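Local coordinates for protein probable M18 family aminopeptidase 1 (Thermotoga maritima, PDB 2GLF) that probably acts as a zinc-dependent aminopeptidase of the M18 family, removing amino acids from the N-terminus of peptides, at residues Ile300-Met303 with Gln304-Asp308; Leu313-Val316 with Leu317-Ser321; Ala442-Ser445 with Leu446-Leu450. All coordinates share one frame; numbering follows the deposited sequence.

Interaction 1: Ile300-Met303 with Gln304-Asp308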
ATOM      1  N   ILE A 300      -5.353 -63.465 -11.452  1.00 26.24           N
ATOM      2  CA  ILE A 300      -4.254 -64.256 -11.979  1.00 25.29           C
ATOM      3  C   ILE A 300      -3.758 -65.252 -10.932  1.00 26.43           C
ATOM      4  O   ILE A 300      -3.403 -66.387 -11.264  1.00 26.80           O
ATOM      5  CB  ILE A 300      -3.087 -63.336 -12.433  1.00 19.88           C
ATOM      6  CG1 ILE A 300      -3.529 -62.524 -13.658  1.00 18.22           C
ATOM      7  CG2 ILE A 300      -1.827 -64.167 -12.739  1.00 17.95           C
ATOM      8  CD1 ILE A 300      -2.503 -61.523 -14.133  1.00 14.97           C
ATOM      9  N   LEU A 301      -3.741 -64.831  -9.670  1.00 38.25           N
ATOM     10  CA  LEU A 301      -3.293 -65.701  -8.589  1.00 38.20           C
ATOM     11  C   LEU A 301      -4.218 -66.905  -8.398  1.00 38.25           C
ATOM     12  O   LEU A 301      -3.746 -68.038  -8.241  1.00 37.51           O
ATOM     13  CB  LEU A 301      -3.184 -64.915  -7.279  1.00 14.74           C
ATOM     14  CG  LEU A 301      -1.947 -64.023  -7.149  1.00 15.39           C
ATOM     15  CD1 LEU A 301      -1.996 -63.265  -5.830  1.00 14.91           C
ATOM     16  CD2 LEU A 301      -0.689 -64.879  -7.223  1.00 13.64           C
ATOM     17  N   LYS A 302      -5.528 -66.661  -8.410  1.00 33.93           N
ATOM     18  CA  LYS A 302      -6.501 -67.738  -8.246  1.00 33.66           C
ATOM     19  C   LYS A 302      -6.317 -68.726  -9.378  1.00 33.46           C
ATOM     20  O   LYS A 302      -6.366 -69.939  -9.170  1.00 32.33           O
ATOM     21  CB  LYS A 302      -7.927 -67.193  -8.280  1.00 18.97           C
ATOM     22  CG  LYS A 302      -8.231 -66.238  -7.152  1.00 19.73           C
ATOM     23  CD  LYS A 302      -8.056 -66.899  -5.793  1.00 19.73           C
ATOM     24  CE  LYS A 302      -9.097 -67.979  -5.564  1.00 20.09           C
ATOM     25  NZ  LYS A 302      -8.974 -68.566  -4.204  1.00 22.43           N
HETATM   26  N   MSE A 303      -6.095 -68.192 -10.575  1.00 18.78           N
HETATM   27  CA  MSE A 303      -5.893 -69.022 -11.751  1.00 19.86           C
HETATM   28  C   MSE A 303      -4.660 -69.909 -11.604  1.00 19.38           C
HETATM   29  O   MSE A 303      -4.567 -70.957 -12.233  1.00 19.30           O
HETATM   30  CB  MSE A 303      -5.771 -68.147 -12.993  1.00 53.20           C
HETATM   31  CG  MSE A 303      -7.025 -67.345 -13.272  1.00 54.41           C
HETATM   32 SE   MSE A 303      -6.911 -66.348 -14.915  1.00 58.31          SE
HETATM   33  CE  MSE A 303      -7.991 -67.481 -16.071  1.00 56.35           C
ATOM     34  N   GLN A 304      -3.717 -69.483 -10.772  1.00 21.22           N
ATOM     35  CA  GLN A 304      -2.514 -70.262 -10.534  1.00 21.31           C
ATOM     36  C   GLN A 304      -2.705 -71.104  -9.279  1.00 22.13           C
ATOM     37  O   GLN A 304      -1.751 -71.657  -8.733  1.00 22.07           O
ATOM     38  CB  GLN A 304      -1.307 -69.345 -10.378  1.00 11.86           C
ATOM     39  CG  GLN A 304      -0.899 -68.685 -11.675  1.00 11.70           C
ATOM     40  CD  GLN A 304       0.404 -67.915 -11.567  1.00 11.97           C
ATOM     41  OE1 GLN A 304       0.900 -67.376 -12.560  1.00 11.70           O
ATOM     42  NE2 GLN A 304       0.966 -67.857 -10.363  1.00 13.09           N
ATOM     43  N   GLY A 305      -3.951 -71.187  -8.823  1.00 31.81           N
ATOM     44  CA  GLY A 305      -4.263 -71.978  -7.649  1.00 32.14           C
ATOM     45  C   GLY A 305      -4.094 -71.287  -6.311  1.00 33.04           C
ATOM     46  O   GLY A 305      -4.074 -71.960  -5.283  1.00 33.47           O
ATOM     47  N   ALA A 306      -3.979 -69.961  -6.304  1.00 15.86           N
ATOM     48  CA  ALA A 306      -3.812 -69.223  -5.048  1.00 16.18           C
ATOM     49  C   ALA A 306      -4.814 -69.712  -4.010  1.00 16.43           C
ATOM     50  O   ALA A 306      -6.012 -69.815  -4.285  1.00 15.47           O
ATOM     51  CB  ALA A 306      -3.993 -67.727  -5.287  1.00 44.61           C
ATOM     52  N   LYS A 307      -4.334 -70.016  -2.812  1.00 33.41           N
ATOM     53  CA  LYS A 307      -5.241 -70.501  -1.786  1.00 35.00           C
ATOM     54  C   LYS A 307      -5.842 -69.382  -0.942  1.00 35.03           C
ATOM     55  O   LYS A 307      -7.056 -69.169  -0.975  1.00 34.37           O
ATOM     56  CB  LYS A 307      -4.532 -71.523  -0.897  1.00 62.94           C
ATOM     57  CG  LYS A 307      -5.484 -72.509  -0.228  1.00 65.36           C
ATOM     58  CD  LYS A 307      -6.536 -73.025  -1.216  1.00 70.26           C
ATOM     59  CE  LYS A 307      -5.907 -73.638  -2.461  1.00 72.77           C
ATOM     60  NZ  LYS A 307      -6.918 -73.930  -3.520  1.00 73.82           N
ATOM     61  N   ASP A 308      -4.997 -68.662  -0.204  1.00 64.49           N
ATOM     62  CA  ASP A 308      -5.456 -67.567   0.651  1.00 65.02           C
ATOM     63  C   ASP A 308      -5.658 -66.269  -0.125  1.00 65.18           C
ATOM     64  O   ASP A 308      -6.525 -65.468   0.214  1.00 66.75           O
ATOM     65  CB  ASP A 308      -4.461 -67.330   1.781  1.00 45.11           C
ATOM     66  CG  ASP A 308      -5.027 -66.456   2.877  1.00 45.40           C
ATOM     67  OD1 ASP A 308      -5.432 -65.309   2.592  1.00 44.09           O
ATOM     68  OD2 ASP A 308      -5.064 -66.922   4.032  1.00 47.74           O
TER
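Leu301 and Ala306 meet through both backbone and side chain, where helix 292-303 runs out into the loop Gln304-Asp308. Among the backbone bonds, Leu301 O accepts twice, from Ala306 N at 2.7 Å and from Gln304 N at 2.9 Å, and the two donors come at it from opposite faces of its carbonyl plane. Inside the Ala306 N to Leu301 O bond, Gly305 N bonds to Lys302 O at 2.7 Å. The pair of nested bonds is a Schellman motif, which ends the helix with Gly305 as its C-prime residue. The phi of 86° at Gly305 belongs to the left-handed region, which glycine enters readily.

The apolar part is small: Ala306 points its methyl back at the last turn, with CB 3.5 Å from Leu301 CB. Gln304 lays its CG against Ile300 O at 3.4 Å and extends toward the loop residues Val78 and Asp81.

The polar part belongs to Lys302. Bends at chi2 (-60°) and chi3 (-67°) curl its chain alongside Ala306, so that CD lies 4.2 Å from Ala306 CB. NZ then bonds to Ala306 O at 3.2 Å, tilted from the carbonyl plane. Its stronger partner is Asp308 of a neighbouring subunit, while Asp308 of this chain takes Lys302 of a third subunit.

Interaction 2: Leu313-Val316 with Leu317-Ser321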
ATOM      1  N   LEU A 313      -0.651 -62.518  -2.145  1.00 39.03           N
ATOM      2  CA  LEU A 313      -0.401 -61.220  -2.754  1.00 38.74           C
ATOM      3  C   LEU A 313       0.759 -60.543  -2.043  1.00 39.24           C
ATOM      4  O   LEU A 313       1.580 -59.878  -2.678  1.00 38.59           O
ATOM      5  CB  LEU A 313      -1.627 -60.327  -2.628  1.00 19.88           C
ATOM      6  CG  LEU A 313      -2.374 -59.990  -3.911  1.00 19.56           C
ATOM      7  CD1 LEU A 313      -3.446 -58.972  -3.579  1.00 20.67           C
ATOM      8  CD2 LEU A 313      -1.407 -59.441  -4.960  1.00 19.19           C
ATOM      9  N   ASP A 314       0.808 -60.705  -0.721  1.00 22.20           N
ATOM     10  CA  ASP A 314       1.872 -60.115   0.073  1.00 23.11           C
ATOM     11  C   ASP A 314       3.211 -60.383  -0.592  1.00 23.76           C
ATOM     12  O   ASP A 314       3.947 -59.449  -0.904  1.00 24.43           O
ATOM     13  CB  ASP A 314       1.888 -60.698   1.484  1.00 31.63           C
ATOM     14  CG  ASP A 314       0.773 -60.163   2.351  1.00 34.23           C
ATOM     15  OD1 ASP A 314       0.428 -58.974   2.191  1.00 36.90           O
ATOM     16  OD2 ASP A 314       0.258 -60.924   3.204  1.00 33.69           O
ATOM     17  N   GLU A 315       3.517 -61.661  -0.813  1.00 23.73           N
ATOM     18  CA  GLU A 315       4.781 -62.037  -1.440  1.00 23.90           C
ATOM     19  C   GLU A 315       4.825 -61.460  -2.843  1.00 22.01           C
ATOM     20  O   GLU A 315       5.822 -60.856  -3.236  1.00 22.28           O
ATOM     21  CB  GLU A 315       4.934 -63.559  -1.511  1.00 57.55           C
ATOM     22  CG  GLU A 315       6.294 -64.003  -2.044  1.00 60.04           C
ATOM     23  CD  GLU A 315       6.400 -65.509  -2.243  1.00 61.92           C
ATOM     24  OE1 GLU A 315       7.497 -65.991  -2.608  1.00 67.92           O
ATOM     25  OE2 GLU A 315       5.388 -66.213  -2.041  1.00 65.83           O
ATOM     26  N   VAL A 316       3.743 -61.650  -3.593  1.00 21.73           N
ATOM     27  CA  VAL A 316       3.674 -61.132  -4.951  1.00 20.22           C
ATOM     28  C   VAL A 316       4.122 -59.674  -4.931  1.00 20.15           C
ATOM     29  O   VAL A 316       5.115 -59.322  -5.571  1.00 19.23           O
ATOM     30  CB  VAL A 316       2.233 -61.230  -5.534  1.00 19.17           C
ATOM     31  CG1 VAL A 316       2.200 -60.658  -6.946  1.00 15.87           C
ATOM     32  CG2 VAL A 316       1.768 -62.685  -5.551  1.00 17.30           C
ATOM     33  N   LEU A 317       3.408 -58.833  -4.186  1.00 23.52           N
ATOM     34  CA  LEU A 317       3.757 -57.415  -4.094  1.00 23.47           C
ATOM     35  C   LEU A 317       5.110 -57.204  -3.419  1.00 24.43           C
ATOM     36  O   LEU A 317       5.813 -56.247  -3.732  1.00 25.59           O
ATOM     37  CB  LEU A 317       2.680 -56.649  -3.325  1.00 15.36           C
ATOM     38  CG  LEU A 317       1.294 -56.605  -3.971  1.00 15.61           C
ATOM     39  CD1 LEU A 317       0.247 -56.252  -2.911  1.00 15.36           C
ATOM     40  CD2 LEU A 317       1.291 -55.607  -5.122  1.00 15.36           C
ATOM     41  N   GLU A 318       5.461 -58.094  -2.490  1.00 15.07           N
ATOM     42  CA  GLU A 318       6.735 -58.037  -1.767  1.00 16.30           C
ATOM     43  C   GLU A 318       7.879 -57.996  -2.785  1.00 15.65           C
ATOM     44  O   GLU A 318       8.844 -57.244  -2.644  1.00 15.44           O
ATOM     45  CB  GLU A 318       6.874 -59.274  -0.883  1.00 49.91           C
ATOM     46  CG  GLU A 318       7.272 -58.975   0.541  1.00 57.07           C
ATOM     47  CD  GLU A 318       8.589 -58.252   0.629  1.00 68.38           C
ATOM     48  OE1 GLU A 318       8.674 -57.111   0.125  1.00 72.61           O
ATOM     49  OE2 GLU A 318       9.540 -58.831   1.199  1.00 71.76           O
ATOM     50  N   ASN A 319       7.768 -58.846  -3.797  1.00 37.01           N
ATOM     51  CA  ASN A 319       8.733 -58.880  -4.882  1.00 37.19           C
ATOM     52  C   ASN A 319       8.020 -57.982  -5.883  1.00 36.42           C
ATOM     53  O   ASN A 319       7.020 -57.357  -5.528  1.00 37.63           O
ATOM     54  CB  ASN A 319       8.877 -60.299  -5.427  1.00 49.43           C
ATOM     55  CG  ASN A 319       9.203 -61.310  -4.338  1.00 50.72           C
ATOM     56  OD1 ASN A 319      10.160 -61.140  -3.579  1.00 52.11           O
ATOM     57  ND2 ASN A 319       8.406 -62.367  -4.256  1.00 48.70           N
ATOM     58  N   THR A 320       8.496 -57.912  -7.117  1.00 10.45           N
ATOM     59  CA  THR A 320       7.852 -57.045  -8.110  1.00  8.67           C
ATOM     60  C   THR A 320       8.437 -55.642  -8.073  1.00  7.70           C
ATOM     61  O   THR A 320       8.219 -54.880  -7.138  1.00  6.80           O
ATOM     62  CB  THR A 320       6.311 -56.904  -7.894  1.00 15.56           C
ATOM     63  OG1 THR A 320       5.673 -58.173  -8.088  1.00 15.29           O
ATOM     64  CG2 THR A 320       5.726 -55.880  -8.868  1.00 14.92           C
ATOM     65  N   SER A 321       9.186 -55.315  -9.111  1.00 24.64           N
ATOM     66  CA  SER A 321       9.792 -54.010  -9.221  1.00 24.06           C
ATOM     67  C   SER A 321       8.839 -53.175 -10.058  1.00 23.34           C
ATOM     68  O   SER A 321       8.373 -53.620 -11.109  1.00 22.51           O
ATOM     69  CB  SER A 321      11.143 -54.133  -9.914  1.00 42.14           C
ATOM     70  OG  SER A 321      11.915 -55.149  -9.299  1.00 44.60           O
TER
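Leu317 lies one turn beyond Leu313 in helix 310-318, and its side chain follows the earlier residue from base to branch. CB rests against the backbone, 3.5 Å from Leu313 O, the oxygen that also accepts the bond from Leu317 N. CG, turned to the backbone-N side and anti to the carbonyl carbon (chi1 -64°), stays beside Leu313 O (3.5 Å) and is 4.0 Å from Leu313 CD2. At the tip, CD1 is 4.1 Å from the same methyl, and the two leucines cross obliquely. Outside this turn, Leu317 also touches Tyr293 of helix 292-303, so the pair forms part of the seam between two consecutive helices.

The last regular bond of the turn runs from Asn319 N to Glu315 O at 2.9 Å. Asn319 is the first residue to leave the helical conformation, and its ND2 comes within 3.5 Å of Glu315 CG, with the amide and carboxylate planes 67° apart. This ND2 also makes a weak bond to Lys83 O. From here the chain passes into strand 321-329 of the large mixed sheet. Asp314 OD1 forms salt bridges with Arg298 and Arg291 of a neighbouring subunit.

Thr320 OG1 donates to Val316 O at 2.8 Å, from above the carbonyl plane, and accepts from Leu86 N. Giving one bond and taking another would restrict the rotation of this buried hydroxyl, which thereby joins the end of the helix to the backbone leading into the neighbouring strand 87-92.

Interaction 3: Ala442-Ser445 with Leu446-Leu450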
ATOM      1  N   ALA A 442      15.175 -48.365 -22.218  1.00 13.68           N
ATOM      2  CA  ALA A 442      15.277 -48.478 -20.767  1.00 13.68           C
ATOM      3  C   ALA A 442      14.168 -49.368 -20.201  1.00 13.68           C
ATOM      4  O   ALA A 442      14.436 -50.292 -19.434  1.00 13.68           O
ATOM      5  CB  ALA A 442      15.220 -47.093 -20.134  1.00 11.08           C
ATOM      6  N   TYR A 443      12.927 -49.093 -20.590  1.00 12.83           N
ATOM      7  CA  TYR A 443      11.778 -49.867 -20.120  1.00 14.19           C
ATOM      8  C   TYR A 443      11.850 -51.355 -20.458  1.00 14.83           C
ATOM      9  O   TYR A 443      11.474 -52.201 -19.649  1.00 13.51           O
ATOM     10  CB  TYR A 443      10.484 -49.299 -20.704  1.00 17.18           C
ATOM     11  CG  TYR A 443      10.030 -48.004 -20.075  1.00 18.61           C
ATOM     12  CD1 TYR A 443       8.937 -47.313 -20.593  1.00 19.72           C
ATOM     13  CD2 TYR A 443      10.686 -47.466 -18.965  1.00 17.42           C
ATOM     14  CE1 TYR A 443       8.504 -46.118 -20.023  1.00 21.29           C
ATOM     15  CE2 TYR A 443      10.263 -46.272 -18.389  1.00 19.61           C
ATOM     16  CZ  TYR A 443       9.169 -45.603 -18.925  1.00 20.37           C
ATOM     17  OH  TYR A 443       8.734 -44.420 -18.372  1.00 17.54           O
ATOM     18  N   ARG A 444      12.321 -51.665 -21.662  1.00 27.80           N
ATOM     19  CA  ARG A 444      12.422 -53.045 -22.121  1.00 29.55           C
ATOM     20  C   ARG A 444      13.491 -53.815 -21.372  1.00 30.53           C
ATOM     21  O   ARG A 444      13.254 -54.927 -20.899  1.00 30.74           O
ATOM     22  CB  ARG A 444      12.732 -53.082 -23.617  1.00 25.02           C
ATOM     23  CG  ARG A 444      12.992 -54.470 -24.154  1.00 26.24           C
ATOM     24  CD  ARG A 444      13.295 -54.453 -25.642  1.00 31.81           C
ATOM     25  NE  ARG A 444      13.737 -55.763 -26.111  1.00 34.43           N
ATOM     26  CZ  ARG A 444      13.962 -56.067 -27.384  1.00 34.43           C
ATOM     27  NH1 ARG A 444      13.785 -55.154 -28.331  1.00 33.78           N
ATOM     28  NH2 ARG A 444      14.362 -57.290 -27.710  1.00 35.76           N
ATOM     29  N   SER A 445      14.673 -53.220 -21.272  1.00 26.30           N
ATOM     30  CA  SER A 445      15.773 -53.866 -20.584  1.00 27.74           C
ATOM     31  C   SER A 445      15.566 -53.896 -19.071  1.00 28.21           C
ATOM     32  O   SER A 445      16.247 -54.632 -18.366  1.00 29.09           O
ATOM     33  CB  SER A 445      17.089 -53.173 -20.940  1.00 30.40           C
ATOM     34  OG  SER A 445      17.001 -51.778 -20.737  1.00 32.77           O
ATOM     35  N   LEU A 446      14.630 -53.101 -18.566  1.00 22.25           N
ATOM     36  CA  LEU A 446      14.364 -53.104 -17.135  1.00 22.65           C
ATOM     37  C   LEU A 446      13.376 -54.209 -16.794  1.00 23.54           C
ATOM     38  O   LEU A 446      13.422 -54.779 -15.698  1.00 23.79           O
ATOM     39  CB  LEU A 446      13.808 -51.758 -16.675  1.00 14.86           C
ATOM     40  CG  LEU A 446      14.842 -50.684 -16.327  1.00 14.49           C
ATOM     41  CD1 LEU A 446      14.122 -49.394 -16.002  1.00 14.81           C
ATOM     42  CD2 LEU A 446      15.692 -51.134 -15.145  1.00 12.56           C
HETATM   43  N   MSE A 447      12.478 -54.509 -17.728  1.00 30.98           N
HETATM   44  CA  MSE A 447      11.501 -55.569 -17.514  1.00 32.05           C
HETATM   45  C   MSE A 447      12.231 -56.897 -17.645  1.00 31.82           C
HETATM   46  O   MSE A 447      11.915 -57.869 -16.956  1.00 31.62           O
HETATM   47  CB  MSE A 447      10.398 -55.509 -18.564  1.00 50.63           C
HETATM   48  CG  MSE A 447       9.649 -54.205 -18.612  1.00 52.04           C
HETATM   49 SE   MSE A 447       8.411 -54.159 -20.100  1.00 53.78          SE
HETATM   50  CE  MSE A 447       6.755 -53.962 -19.118  1.00 53.09           C
ATOM     51  N   GLU A 448      13.215 -56.915 -18.539  1.00 26.63           N
ATOM     52  CA  GLU A 448      14.013 -58.105 -18.819  1.00 27.04           C
ATOM     53  C   GLU A 448      15.059 -58.457 -17.772  1.00 27.21           C
ATOM     54  O   GLU A 448      15.247 -59.631 -17.451  1.00 27.35           O
ATOM     55  CB  GLU A 448      14.735 -57.954 -20.164  1.00 33.75           C
ATOM     56  CG  GLU A 448      13.865 -58.114 -21.401  1.00 32.96           C
ATOM     57  CD  GLU A 448      14.631 -57.850 -22.698  1.00 34.46           C
ATOM     58  OE1 GLU A 448      14.076 -58.130 -23.786  1.00 37.54           O
ATOM     59  OE2 GLU A 448      15.783 -57.357 -22.631  1.00 34.77           O
ATOM     60  N   LYS A 449      15.733 -57.446 -17.235  1.00 26.98           N
ATOM     61  CA  LYS A 449      16.807 -57.693 -16.284  1.00 26.22           C
ATOM     62  C   LYS A 449      16.558 -57.422 -14.799  1.00 25.78           C
ATOM     63  O   LYS A 449      17.381 -57.812 -13.974  1.00 25.61           O
ATOM     64  CB  LYS A 449      18.056 -56.926 -16.737  1.00 29.07           C
ATOM     65  CG  LYS A 449      18.392 -57.070 -18.224  1.00 31.26           C
ATOM     66  CD  LYS A 449      19.317 -58.244 -18.513  1.00 36.81           C
ATOM     67  CE  LYS A 449      18.636 -59.594 -18.343  1.00 38.16           C
ATOM     68  NZ  LYS A 449      17.618 -59.876 -19.392  1.00 41.48           N
ATOM     69  N   LEU A 450      15.460 -56.766 -14.433  1.00 41.98           N
ATOM     70  CA  LEU A 450      15.236 -56.527 -13.004  1.00 41.56           C
ATOM     71  C   LEU A 450      14.792 -57.796 -12.290  1.00 41.34           C
ATOM     72  O   LEU A 450      15.362 -58.107 -11.221  1.00 35.59           O
ATOM     73  CB  LEU A 450      14.205 -55.412 -12.754  1.00 12.82           C
ATOM     74  CG  LEU A 450      14.751 -53.983 -12.593  1.00 12.05           C
ATOM     75  CD1 LEU A 450      13.743 -53.135 -11.846  1.00 12.05           C
ATOM     76  CD2 LEU A 450      16.057 -53.998 -11.829  1.00 12.05           C
ATOM     77  OXT LEU A 450      13.874 -58.461 -12.809  1.00 35.59           O
TER
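Tyr443, Arg444 and Ser445 offer their carbonyl oxygens to Met447 N, Glu448 N and Lys449 N at 3.2, 3.1 and 3.1 Å respectively, the i to i+4 pattern of an alpha-helix. This is the end of helix 433-449, the C-terminal helix of the M18 metallopeptidase fold. One residue earlier the pattern is looser, for Leu446 N makes only weak bonds, to Ala442 O and to Tyr443 O.

Arg444 and Glu448 carry the side-chain contact. With CG anti to the backbone N (chi1 174°), Arg444 runs fully extended to NE, which meets Glu448 OE1 in a salt bridge whose N-H...O bond is weak at 3.3 Å though almost straight (176°). OE1 lies at the edge of the guanidinium, in its plane, whereas the carboxylate is turned 84° against that plane. The aliphatic part of the arginine takes part too, with CG 3.8 Å from Glu448 OE1. The same OE1 takes its stronger bond from Asn265 N, so two N-H groups converge on it and tie the helix to the segment after helix 248-263.

Leu446 sets its side chain beside Ala442 O, and the selenomethionine Met447 lies in the same way next to Tyr443 O, one residue further on. The Tyr443 side chain itself packs against helix 248-263 and Ile323, and its OH bonds to Met417 O. Lys449 curls at three successive torsions and brings NZ to Glu448 O at 3.1 Å, a weak bond to the carbonyl of the preceding residue. At the very end Asn87 ND2 donates both to Met447 O and to Leu450 OXT, holding the terminal carboxylate beside the last turn.

The three contacts follow one another along the chain and also through space. Interactions 1 and 2, with centres 14 Å apart, join where Leu301 sets one methyl against each of two residues of helix 310-318: CD2 is 3.7 Å from Val316 CG2, and CD1 is 3.8 Å from Leu313 CG. Interaction 2 touches interaction 3 at Ser321, whose CB is 3.4 Å from Leu450 CD1; their centres are 18 Å apart. Interactions 1 and 3 do not touch, their nearest atoms being about 13 Å apart. Interactions 1 and 2 lie away from the metal site and toward neighbouring subunits, whereas in interaction 3 the side chain of Tyr443 comes to about 10 Å from a bound manganese ion.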